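Local coordinates for protein putative Nitroreductase (Desulfovibrio desulfuricans subsp. desulfuricans str. G20, PDB 3E39) that binds flavin mononucleotide as a homodimeric flavoprotein of the nitroreductase family and probably acts as an FMN-dependent oxidoreductase, at residues A[6-9]-A[10-14]; A[24-27]-A[28-32]; A[103-106]-A[107-111]; A[136-140]-A[141-145]; A[167-170]-A[171-175]. One frame throughout, in Å; residues are numbered along the deposited sequence.

Contact 1 of 5, residues A[6-9]-A[10-14]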
# COMPACT_ATOMS: atom_id res chain seq x y z
N ASN A 6 4.40 -19.48 5.28
CA ASN A 6 5.07 -18.18 5.12
C ASN A 6 4.43 -17.10 5.98
O ASN A 6 3.28 -16.71 5.73
CB ASN A 6 5.07 -17.82 3.64
CG ASN A 6 6.00 -16.69 3.33
OD1 ASN A 6 5.89 -15.62 3.90
ND2 ASN A 6 6.89 -16.92 2.37
N PRO A 7 5.17 -16.59 6.98
CA PRO A 7 4.55 -15.59 7.89
C PRO A 7 4.14 -14.27 7.24
O PRO A 7 3.17 -13.64 7.68
CB PRO A 7 5.64 -15.33 8.93
CG PRO A 7 6.90 -15.90 8.39
CD PRO A 7 6.57 -16.88 7.32
N VAL A 8 4.86 -13.84 6.21
CA VAL A 8 4.54 -12.59 5.50
C VAL A 8 3.25 -12.81 4.72
O VAL A 8 2.32 -11.99 4.81
CB VAL A 8 5.70 -12.08 4.60
CG1 VAL A 8 5.27 -10.88 3.84
CG2 VAL A 8 6.95 -11.79 5.44
N LEU A 9 3.15 -13.90 3.97
CA LEU A 9 1.87 -14.19 3.29
C LEU A 9 0.70 -14.34 4.28
O LEU A 9 -0.39 -13.84 4.02
CB LEU A 9 2.00 -15.39 2.35
CG LEU A 9 3.10 -15.29 1.27
CD1 LEU A 9 3.20 -16.55 0.39
CD2 LEU A 9 2.90 -14.06 0.39
N GLN A 10 0.92 -15.00 5.42
CA GLN A 10 -0.13 -15.16 6.43
C GLN A 10 -0.59 -13.80 6.95
O GLN A 10 -1.81 -13.52 7.03
CB GLN A 10 0.36 -16.02 7.61
CG GLN A 10 0.55 -17.47 7.27
CD GLN A 10 1.19 -18.27 8.39
OE1 GLN A 10 1.24 -17.82 9.54
NE2 GLN A 10 1.69 -19.47 8.05
N ALA A 11 0.37 -12.91 7.24
CA ALA A 11 0.04 -11.56 7.75
C ALA A 11 -0.83 -10.78 6.76
O ALA A 11 -1.82 -10.14 7.12
CB ALA A 11 1.33 -10.76 8.06
N ILE A 12 -0.46 -10.85 5.48
CA ILE A 12 -1.21 -10.18 4.42
C ILE A 12 -2.64 -10.68 4.40
O ILE A 12 -3.56 -9.90 4.29
CB ILE A 12 -0.52 -10.33 3.05
CG1 ILE A 12 0.74 -9.49 3.07
CG2 ILE A 12 -1.45 -9.92 1.90
CD1 ILE A 12 1.78 -9.79 2.02
N ARG A 13 -2.83 -11.99 4.55
CA ARG A 13 -4.16 -12.55 4.48
C ARG A 13 -5.00 -12.37 5.75
O ARG A 13 -6.22 -12.21 5.66
CB ARG A 13 -4.03 -14.04 4.14
CG ARG A 13 -5.32 -14.87 4.17
CD ARG A 13 -6.38 -14.38 3.20
NE ARG A 13 -7.60 -15.17 3.27
CZ ARG A 13 -8.56 -15.00 4.18
NH1 ARG A 13 -8.44 -14.07 5.11
NH2 ARG A 13 -9.64 -15.78 4.16
N GLN A 14 -4.33 -12.42 6.89
CA GLN A 14 -4.98 -12.40 8.20
C GLN A 14 -5.12 -11.02 8.84
O GLN A 14 -5.87 -10.85 9.79
CB GLN A 14 -4.25 -13.38 9.10
CG GLN A 14 -4.45 -14.83 8.64
CD GLN A 14 -3.42 -15.78 9.19
OE1 GLN A 14 -2.58 -15.40 10.00
NE2 GLN A 14 -3.46 -17.03 8.72
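Val8 and Ile12 meet one turn apart on helix 7-14, where CG1 of Val8 lies 4.1 Å from CD1 of Ile12. The valine sends this branch anti to its own nitrogen (chi1 176°), while the isoleucine carries CG1 beside its nitrogen and thereby lays CG1 3.4 Å from Val8 O. The two side chains pass at a slant. Gln10 also has CG beside its backbone N, which aims its extended chain back along the start of the helix and puts CG 3.2 Å from Asn6 O. The backbone ladder under these side chains begins with Gln10 N to Asn6 O at 2.9 Å and runs on through Ala11 to Pro7, Ile12 to Val8 and Arg13 to Leu9. Asn6 is the N-cap of this helix. Its OD1 accepts from Leu9 N at 3.2 Å in a nearly straight bond, the donor standing 43° out of the amide carbonyl plane, and takes a second, weak bond from Val8 N. One oxygen thus serves two amides of the first turn. The other end of the same amide is held by the second subunit, where ND2 of Asn6 donates to Ala114 O. Much of the packing around the helix comes from that subunit, whose Ala111 packs on Leu9 and whose Asn107 packs on Ile12. Arg13 makes a cation-pi contact with Trp40 of the second subunit, and its carbonyl oxygen accepts from Arg16, an FMN-binding residue of its own chain.

Contact 2 of 5, residues A[24-27]-A[28-32]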
# COMPACT_ATOMS: atom_id res chain seq x y z
N GLU A 24 -4.96 -1.97 27.43
CA GLU A 24 -3.52 -2.16 27.52
C GLU A 24 -2.76 -1.07 26.73
O GLU A 24 -3.15 -0.74 25.61
CB GLU A 24 -3.14 -3.57 27.04
CG GLU A 24 -1.69 -3.94 27.23
CD GLU A 24 -1.38 -5.38 26.83
OE1 GLU A 24 -2.33 -6.20 26.66
OE2 GLU A 24 -0.17 -5.69 26.72
N ALA A 25 -1.68 -0.56 27.33
CA ALA A 25 -0.86 0.50 26.72
C ALA A 25 -0.17 -0.03 25.47
O ALA A 25 0.11 -1.23 25.38
CB ALA A 25 0.20 0.97 27.71
N VAL A 26 0.06 0.87 24.51
CA VAL A 26 0.84 0.56 23.31
C VAL A 26 2.15 1.27 23.53
O VAL A 26 2.19 2.52 23.61
CB VAL A 26 0.18 1.06 22.03
CG1 VAL A 26 1.07 0.79 20.83
CG2 VAL A 26 -1.18 0.40 21.82
N SER A 27 3.24 0.52 23.62
CA SER A 27 4.54 1.10 23.89
C SER A 27 5.08 2.02 22.83
O SER A 27 4.71 1.94 21.64
CB SER A 27 5.58 -0.00 24.11
OG SER A 27 5.84 -0.73 22.93
N ASP A 28 5.96 2.91 23.28
CA ASP A 28 6.67 3.80 22.40
C ASP A 28 7.42 2.99 21.36
O ASP A 28 7.50 3.42 20.20
CB ASP A 28 7.69 4.69 23.14
CG ASP A 28 7.07 5.90 23.78
OD1 ASP A 28 5.87 6.16 23.56
OD2 ASP A 28 7.82 6.63 24.46
N GLU A 29 7.99 1.84 21.77
CA GLU A 29 8.74 0.99 20.84
C GLU A 29 7.85 0.43 19.75
O GLU A 29 8.24 0.44 18.56
CB GLU A 29 9.50 -0.11 21.58
CG GLU A 29 10.39 -1.00 20.67
CD GLU A 29 11.46 -0.22 19.87
OE1 GLU A 29 11.70 0.98 20.10
OE2 GLU A 29 12.08 -0.85 18.98
N ALA A 30 6.65 -0.04 20.13
CA ALA A 30 5.67 -0.50 19.14
C ALA A 30 5.35 0.65 18.14
O ALA A 30 5.37 0.43 16.91
CB ALA A 30 4.40 -1.03 19.78
N VAL A 31 5.08 1.84 18.66
CA VAL A 31 4.75 2.97 17.78
C VAL A 31 5.93 3.26 16.84
O VAL A 31 5.76 3.49 15.62
CB VAL A 31 4.33 4.24 18.56
CG1 VAL A 31 4.17 5.43 17.61
CG2 VAL A 31 3.02 3.93 19.37
N ARG A 32 7.14 3.24 17.40
CA ARG A 32 8.35 3.47 16.61
C ARG A 32 8.50 2.43 15.49
O ARG A 32 8.78 2.79 14.33
CB ARG A 32 9.61 3.47 17.50
CG ARG A 32 10.81 4.03 16.77
CD ARG A 32 12.11 3.82 17.55
NE ARG A 32 12.48 2.41 17.59
CZ ARG A 32 13.09 1.75 16.60
NH1 ARG A 32 13.41 2.36 15.46
NH2 ARG A 32 13.38 0.46 16.75
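Ser27 places OG between its backbone N and its carbonyl carbon (chi1 68°), and this rotation swings the hydroxyl over the first turn of helix 28-39, where it accepts from Ala30 N at 3.0 Å with an N-H...O angle of 162°. The serine is the N-cap: OG satisfies an amide near the helix start, while its carbonyl begins the main-chain ladder by accepting from Val31 N, also at 3.0 Å. Ala30 turns its CB back toward the incoming chain, 3.5 Å from Ser27 OG. Just ahead of the cap, Val26 has CG1 anti to its backbone N (chi1 177°), and that one methyl meets two partners, Ala30 CB at 3.9 Å and Val31 CG2 at 4.0 Å. The two valines cross roughly at right angles, forming an apolar patch beside the polar cap. Val26 is further packed by Lys79, Leu117 and His153, and Val31 rests on Val54 and Arg56 of strand 50-56, which ties the helix start to the sheet. Arg56 also bonds Val26 O and makes a salt bridge with Asp28 OD1; an acid at the first helical residue should also sit well with the positive end of the helix dipole. Phe174 of the second subunit packs on Val31 and Arg32. Within the helix, Glu29 bends at its second torsion and sets a tilted carboxylate at the NE/NH2 edge of the Arg32 guanidinium, a side-on two-nitrogen salt bridge met on the syn side of both oxygens: NE to OE1 at 3.0 Å, nearly straight, and NH2 to OE2 at 2.9 Å.

Contact 3 of 5, residues A[103-106]-A[107-111]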
# COMPACT_ATOMS: atom_id res chain seq x y z
N ALA A 103 0.62 2.73 0.32
CA ALA A 103 1.65 1.71 0.58
C ALA A 103 2.23 1.89 1.98
O ALA A 103 2.50 0.90 2.69
CB ALA A 103 2.73 1.74 -0.48
N ALA A 104 2.41 3.15 2.40
CA ALA A 104 2.88 3.45 3.76
C ALA A 104 1.86 3.01 4.80
O ALA A 104 2.21 2.36 5.78
CB ALA A 104 3.15 4.94 3.91
N VAL A 105 0.58 3.34 4.59
CA VAL A 105 -0.48 2.92 5.51
C VAL A 105 -0.50 1.37 5.59
O VAL A 105 -0.53 0.81 6.66
CB VAL A 105 -1.87 3.52 5.17
CG1 VAL A 105 -2.96 2.92 6.05
CG2 VAL A 105 -1.91 5.07 5.26
N GLN A 106 -0.46 0.68 4.45
CA GLN A 106 -0.50 -0.76 4.43
C GLN A 106 0.65 -1.38 5.21
O GLN A 106 0.43 -2.30 5.98
CB GLN A 106 -0.52 -1.30 2.98
CG GLN A 106 -0.72 -2.82 2.90
CD GLN A 106 -2.06 -3.33 3.46
OE1 GLN A 106 -3.01 -2.57 3.70
NE2 GLN A 106 -2.16 -4.65 3.61
N ASN A 107 1.88 -0.86 5.04
CA ASN A 107 3.01 -1.33 5.82
C ASN A 107 2.77 -1.18 7.32
O ASN A 107 3.10 -2.06 8.08
CB ASN A 107 4.28 -0.54 5.48
CG ASN A 107 5.06 -1.12 4.33
OD1 ASN A 107 4.68 -2.14 3.73
ND2 ASN A 107 6.17 -0.47 4.01
N MSE A 108 2.20 -0.04 7.71
CA MSE A 108 1.91 0.22 9.11
C MSE A 108 0.84 -0.73 9.67
O MSE A 108 0.96 -1.19 10.80
CB MSE A 108 1.58 1.69 9.32
CG MSE A 108 2.84 2.55 9.16
SE MSE A 108 2.66 4.35 9.70
CE MSE A 108 1.50 4.92 8.16
N LEU A 109 -0.18 -1.05 8.87
CA LEU A 109 -1.23 -2.00 9.28
C LEU A 109 -0.64 -3.42 9.43
O LEU A 109 -0.99 -4.15 10.37
CB LEU A 109 -2.37 -2.02 8.25
CG LEU A 109 -3.24 -0.77 8.11
CD1 LEU A 109 -4.31 -1.04 7.02
CD2 LEU A 109 -3.81 -0.34 9.48
N LEU A 110 0.25 -3.81 8.50
CA LEU A 110 0.93 -5.10 8.57
C LEU A 110 1.87 -5.13 9.80
O LEU A 110 1.95 -6.12 10.53
CB LEU A 110 1.70 -5.39 7.28
CG LEU A 110 0.81 -5.66 6.05
CD1 LEU A 110 1.63 -5.76 4.75
CD2 LEU A 110 -0.04 -6.94 6.27
N ALA A 111 2.57 -4.03 10.02
CA ALA A 111 3.46 -3.91 11.17
C ALA A 111 2.68 -4.02 12.47
O ALA A 111 3.10 -4.74 13.39
CB ALA A 111 4.27 -2.62 11.13
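The carboxamide of Gln106 has two leucines of the following turn on one face: Leu109 CD1 lies toward the oxygen end, 3.9 Å from Gln106 OE1, and Leu110 CG toward the nitrogen end, 4.0 Å from Gln106 NE2. The glutamine runs at about a right angle to Leu109 and at a slant to Leu110. A bend at its second torsion (chi2 62°), after a CG placed anti to the backbone N, brings the amide over toward these side chains. The amide of Asn107, beside Ala103 O, is held by ND2 donating to Ala37 O of its own chain. Elsewhere on the helix Val105 CG1 packs 4.2 Å from Leu109 CG. Val105 and Leu109 pack on Trp121 and Ile149 of strands 118-122 and 143-152, so helix 94-114 joins the sheet to the dimer interface, as in nitroreductase-fold dimers. Gln106 and Leu109 also back the FMN-binding Arg15. Gln106 OE1 is buried with no hydrogen-bonding partner in the model, whereas NE2 is satisfied across the interface by Asn107 OD1 of the second subunit; the reciprocal bond from that subunit's Gln106 makes the pair two-fold.

Contact 4 of 5, residues A[136-140]-A[141-145]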
# COMPACT_ATOMS: atom_id res chain seq x y z
N LEU A 136 -5.91 21.44 14.44
CA LEU A 136 -4.74 20.73 14.96
C LEU A 136 -3.47 21.56 14.76
O LEU A 136 -2.35 21.04 14.89
CB LEU A 136 -4.61 19.38 14.23
CG LEU A 136 -5.69 18.32 14.46
CD1 LEU A 136 -5.48 17.13 13.48
CD2 LEU A 136 -5.69 17.90 15.94
N ALA A 137 -3.64 22.83 14.41
CA ALA A 137 -2.56 23.77 14.15
C ALA A 137 -1.71 23.36 12.96
O ALA A 137 -0.51 23.59 12.94
CB ALA A 137 -1.70 23.98 15.40
N LEU A 138 -2.34 22.71 11.98
CA LEU A 138 -1.66 22.28 10.74
C LEU A 138 -2.17 23.10 9.54
O LEU A 138 -3.31 23.56 9.52
CB LEU A 138 -1.84 20.78 10.51
CG LEU A 138 -1.35 19.85 11.63
CD1 LEU A 138 -1.72 18.36 11.37
CD2 LEU A 138 0.15 20.02 11.82
N ASP A 139 -1.32 23.25 8.55
CA ASP A 139 -1.59 24.08 7.39
C ASP A 139 -2.01 23.21 6.19
O ASP A 139 -1.18 22.45 5.68
CB ASP A 139 -0.31 24.85 7.08
CG ASP A 139 -0.46 25.87 5.97
OD1 ASP A 139 -1.58 26.08 5.49
OD2 ASP A 139 0.59 26.45 5.61
N PRO A 140 -3.28 23.29 5.78
CA PRO A 140 -3.69 22.52 4.61
C PRO A 140 -2.99 22.93 3.32
O PRO A 140 -3.05 22.19 2.34
CB PRO A 140 -5.21 22.77 4.52
CG PRO A 140 -5.61 23.43 5.80
CD PRO A 140 -4.39 24.10 6.33
N ALA A 141 -2.34 24.10 3.30
CA ALA A 141 -1.59 24.53 2.12
C ALA A 141 -0.25 23.80 2.08
O ALA A 141 0.42 23.75 1.03
CB ALA A 141 -1.38 26.06 2.14
N ARG A 142 0.16 23.21 3.20
CA ARG A 142 1.42 22.49 3.26
C ARG A 142 1.24 20.98 3.23
O ARG A 142 2.12 20.27 2.75
CB ARG A 142 2.18 22.81 4.53
CG ARG A 142 3.56 22.14 4.60
CD ARG A 142 4.41 22.40 3.30
NE ARG A 142 5.68 21.67 3.30
CZ ARG A 142 6.72 22.00 4.06
NH1 ARG A 142 6.67 23.04 4.89
NH2 ARG A 142 7.82 21.27 4.00
N LEU A 143 0.11 20.52 3.77
CA LEU A 143 -0.11 19.09 3.94
C LEU A 143 -1.43 18.61 3.36
O LEU A 143 -2.44 19.31 3.46
CB LEU A 143 -0.11 18.82 5.45
CG LEU A 143 1.18 19.14 6.26
CD1 LEU A 143 0.85 19.14 7.77
CD2 LEU A 143 2.31 18.18 5.90
N SER A 144 -1.41 17.43 2.73
CA SER A 144 -2.59 16.72 2.26
C SER A 144 -2.83 15.60 3.28
O SER A 144 -1.93 14.80 3.51
CB SER A 144 -2.37 16.13 0.87
OG SER A 144 -3.40 15.23 0.57
N PHE A 145 -4.01 15.59 3.89
CA PHE A 145 -4.36 14.63 4.91
C PHE A 145 -4.79 13.36 4.20
O PHE A 145 -5.80 13.37 3.49
CB PHE A 145 -5.44 15.24 5.82
CG PHE A 145 -5.90 14.35 6.95
CD1 PHE A 145 -5.04 13.46 7.59
CD2 PHE A 145 -7.20 14.47 7.43
CE1 PHE A 145 -5.49 12.66 8.64
CE2 PHE A 145 -7.64 13.69 8.50
CZ PHE A 145 -6.78 12.79 9.11
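Asp139 stands with its carboxylate over the start of the turn that follows: OD1 accepts from Ala141 N at 3.0 Å, the donor coming from above the carboxylate plane, 66° out of it. With CG anti to the backbone N (chi1 -175°), the carboxylate lies beside the carbonyl carbon and hence over the forward chain, with OD1 also 3.4 Å from Ala141 CB. Lower on the side chain, CB of Asp139 lies 4.1 Å from CB of Arg142, whose long chain bends away to a salt bridge with Asp87. Before the turn, Leu138 offers CB to Leu143 CD1 at 4.2 Å, and both leucines lean on Phe85 of strand 80-87. The bonding pattern is an Asx turn, Asp139 to Ala141, merged with a type I beta turn with Pro140 and Ala141 at its corners, and it carries the chain from the Schellman motif ending helix 129-135 into strand 143-152. Asp139 O takes two donors: Arg142 N at 2.9 Å from well above the carbonyl plane, and Leu143 N at 3.0 Å almost in line with the C=O. Pro140 rests on Pro134 of the helix just left, while its carbonyl oxygen accepts from Arg88 NE. Leu143 is also packed by Leu170 of the second subunit.

Contact 5 of 5, residues A[167-170]-A[171-175]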
# COMPACT_ATOMS: atom_id res chain seq x y z
N GLU A 167 -12.68 -13.28 -10.47
CA GLU A 167 -13.52 -12.15 -10.79
C GLU A 167 -12.74 -10.84 -10.88
O GLU A 167 -13.26 -9.84 -11.40
CB GLU A 167 -14.62 -11.98 -9.73
CG GLU A 167 -15.61 -13.15 -9.70
CD GLU A 167 -16.70 -13.00 -8.67
OE1 GLU A 167 -16.90 -11.88 -8.12
OE2 GLU A 167 -17.35 -14.01 -8.36
N LEU A 168 -11.52 -10.84 -10.37
CA LEU A 168 -10.69 -9.62 -10.32
C LEU A 168 -9.61 -9.57 -11.42
O LEU A 168 -8.98 -8.54 -11.64
CB LEU A 168 -10.07 -9.50 -8.93
CG LEU A 168 -11.06 -9.38 -7.77
CD1 LEU A 168 -10.29 -9.37 -6.45
CD2 LEU A 168 -11.91 -8.13 -7.89
N LEU A 169 -9.40 -10.68 -12.12
CA LEU A 169 -8.47 -10.73 -13.23
C LEU A 169 -9.15 -10.27 -14.51
O LEU A 169 -10.34 -10.61 -14.75
CB LEU A 169 -7.98 -12.17 -13.41
CG LEU A 169 -6.97 -12.71 -12.41
CD1 LEU A 169 -6.87 -14.23 -12.49
CD2 LEU A 169 -5.61 -12.04 -12.68
N LEU A 170 -8.42 -9.53 -15.36
CA LEU A 170 -8.98 -9.12 -16.66
C LEU A 170 -8.88 -10.25 -17.70
O LEU A 170 -9.55 -10.22 -18.74
CB LEU A 170 -8.32 -7.88 -17.22
CG LEU A 170 -8.36 -6.64 -16.32
CD1 LEU A 170 -7.66 -5.48 -16.99
CD2 LEU A 170 -9.78 -6.24 -15.93
N GLU A 171 -8.03 -11.21 -17.38
CA GLU A 171 -7.72 -12.37 -18.23
C GLU A 171 -7.24 -13.49 -17.35
O GLU A 171 -6.59 -13.24 -16.35
CB GLU A 171 -6.52 -12.11 -19.14
CG GLU A 171 -6.76 -11.38 -20.42
CD GLU A 171 -5.58 -11.51 -21.36
OE1 GLU A 171 -4.57 -12.15 -20.99
OE2 GLU A 171 -5.65 -10.99 -22.49
N GLU A 172 -7.54 -14.72 -17.74
CA GLU A 172 -7.09 -15.89 -17.03
C GLU A 172 -5.65 -16.20 -17.47
O GLU A 172 -5.43 -16.52 -18.64
CB GLU A 172 -7.99 -17.08 -17.35
CG GLU A 172 -7.54 -18.36 -16.71
CD GLU A 172 -7.39 -18.24 -15.19
OE1 GLU A 172 -8.34 -17.75 -14.55
OE2 GLU A 172 -6.32 -18.61 -14.66
N PRO A 173 -4.68 -16.11 -16.55
CA PRO A 173 -3.29 -16.37 -16.90
C PRO A 173 -2.84 -17.82 -16.76
O PRO A 173 -1.78 -18.16 -17.29
CB PRO A 173 -2.53 -15.51 -15.89
CG PRO A 173 -3.34 -15.58 -14.68
CD PRO A 173 -4.80 -15.72 -15.13
N PHE A 174 -3.62 -18.66 -16.08
CA PHE A 174 -3.18 -20.02 -15.82
C PHE A 174 -3.87 -20.98 -16.80
O PHE A 174 -4.97 -20.69 -17.30
CB PHE A 174 -3.41 -20.39 -14.36
CG PHE A 174 -2.86 -19.34 -13.39
CD1 PHE A 174 -1.55 -18.90 -13.52
CD2 PHE A 174 -3.64 -18.82 -12.39
CE1 PHE A 174 -1.04 -17.92 -12.67
CE2 PHE A 174 -3.13 -17.85 -11.53
CZ PHE A 174 -1.82 -17.41 -11.67
N PRO A 175 -3.20 -22.10 -17.13
CA PRO A 175 -3.78 -23.07 -18.08
C PRO A 175 -5.18 -23.54 -17.66
O PRO A 175 -6.06 -23.75 -18.52
CB PRO A 175 -2.78 -24.24 -18.07
CG PRO A 175 -1.82 -23.99 -16.93
CD PRO A 175 -1.87 -22.51 -16.64
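The chain leaves the weak helix 165-168 in an extended conformation at Leu169, turns at Leu170 (psi -17°) and stretches out again at Glu171, with no hydrogen bond between 167-170 and 171-175. What bridges them is apolar. Leu169 points its CB into the bend, and its end meets the edge carbon of the Pro173 ring, Leu169 CD1 lying 3.7 Å from Pro173 CD. Having CG beside the backbone N (chi1 -75°) and an extended second torsion sends CD1 forward along the tail. The same side chain sits against the intervening peptide, with Leu169 CB 3.4 Å from Glu171 O. Further on, Pro173 covers one face of the Phe174 ring: CG of the proline stands 3.7 Å above the plane over the ring centre, a CH-pi type of packing between neighbours. Glu172 curls back so that OE2 accepts from Phe174 N at 3.1 Å, on the anti side of the carboxylate and 23° out of its plane; its other oxygen takes the backbone N of Glu178. In the conformer given, Glu171 forms a salt bridge with Arg61 of the second subunit. The backbones of Leu168 and Leu170 also form hydrogen bonds with that subunit, and its Asp28 is packed by Phe174 and Pro175. The tail reaches over the second subunit like an arm. Apolar contacts of Leu169 line the bend and Glu172 organises the tail after it, but the course of the arm is probably set largely by the polar bonds to the other subunit.

From the N terminus the five contacts run strictly in series, none nested in or crossing another. Contact 1 starts helix 7-14; contact 2 ends the loop after it and opens helix 28-39. Contact 3 lies within helix 94-114, near the centre of the chain, and touches contact 1 where Leu110 packs on Ala11 and Ile12. Contact 4 closes the turn between helix 129-135 and strand 143-152, on the opposite side of the chain from contact 1, their centres about 35 Å apart. Contact 5 shapes the C-terminal arm. Although centres of contacts 2 and 5 are about 42 Å apart within one chain, the dimer brings them together, the arm of one subunit reaching the start of helix 28-39 of the other.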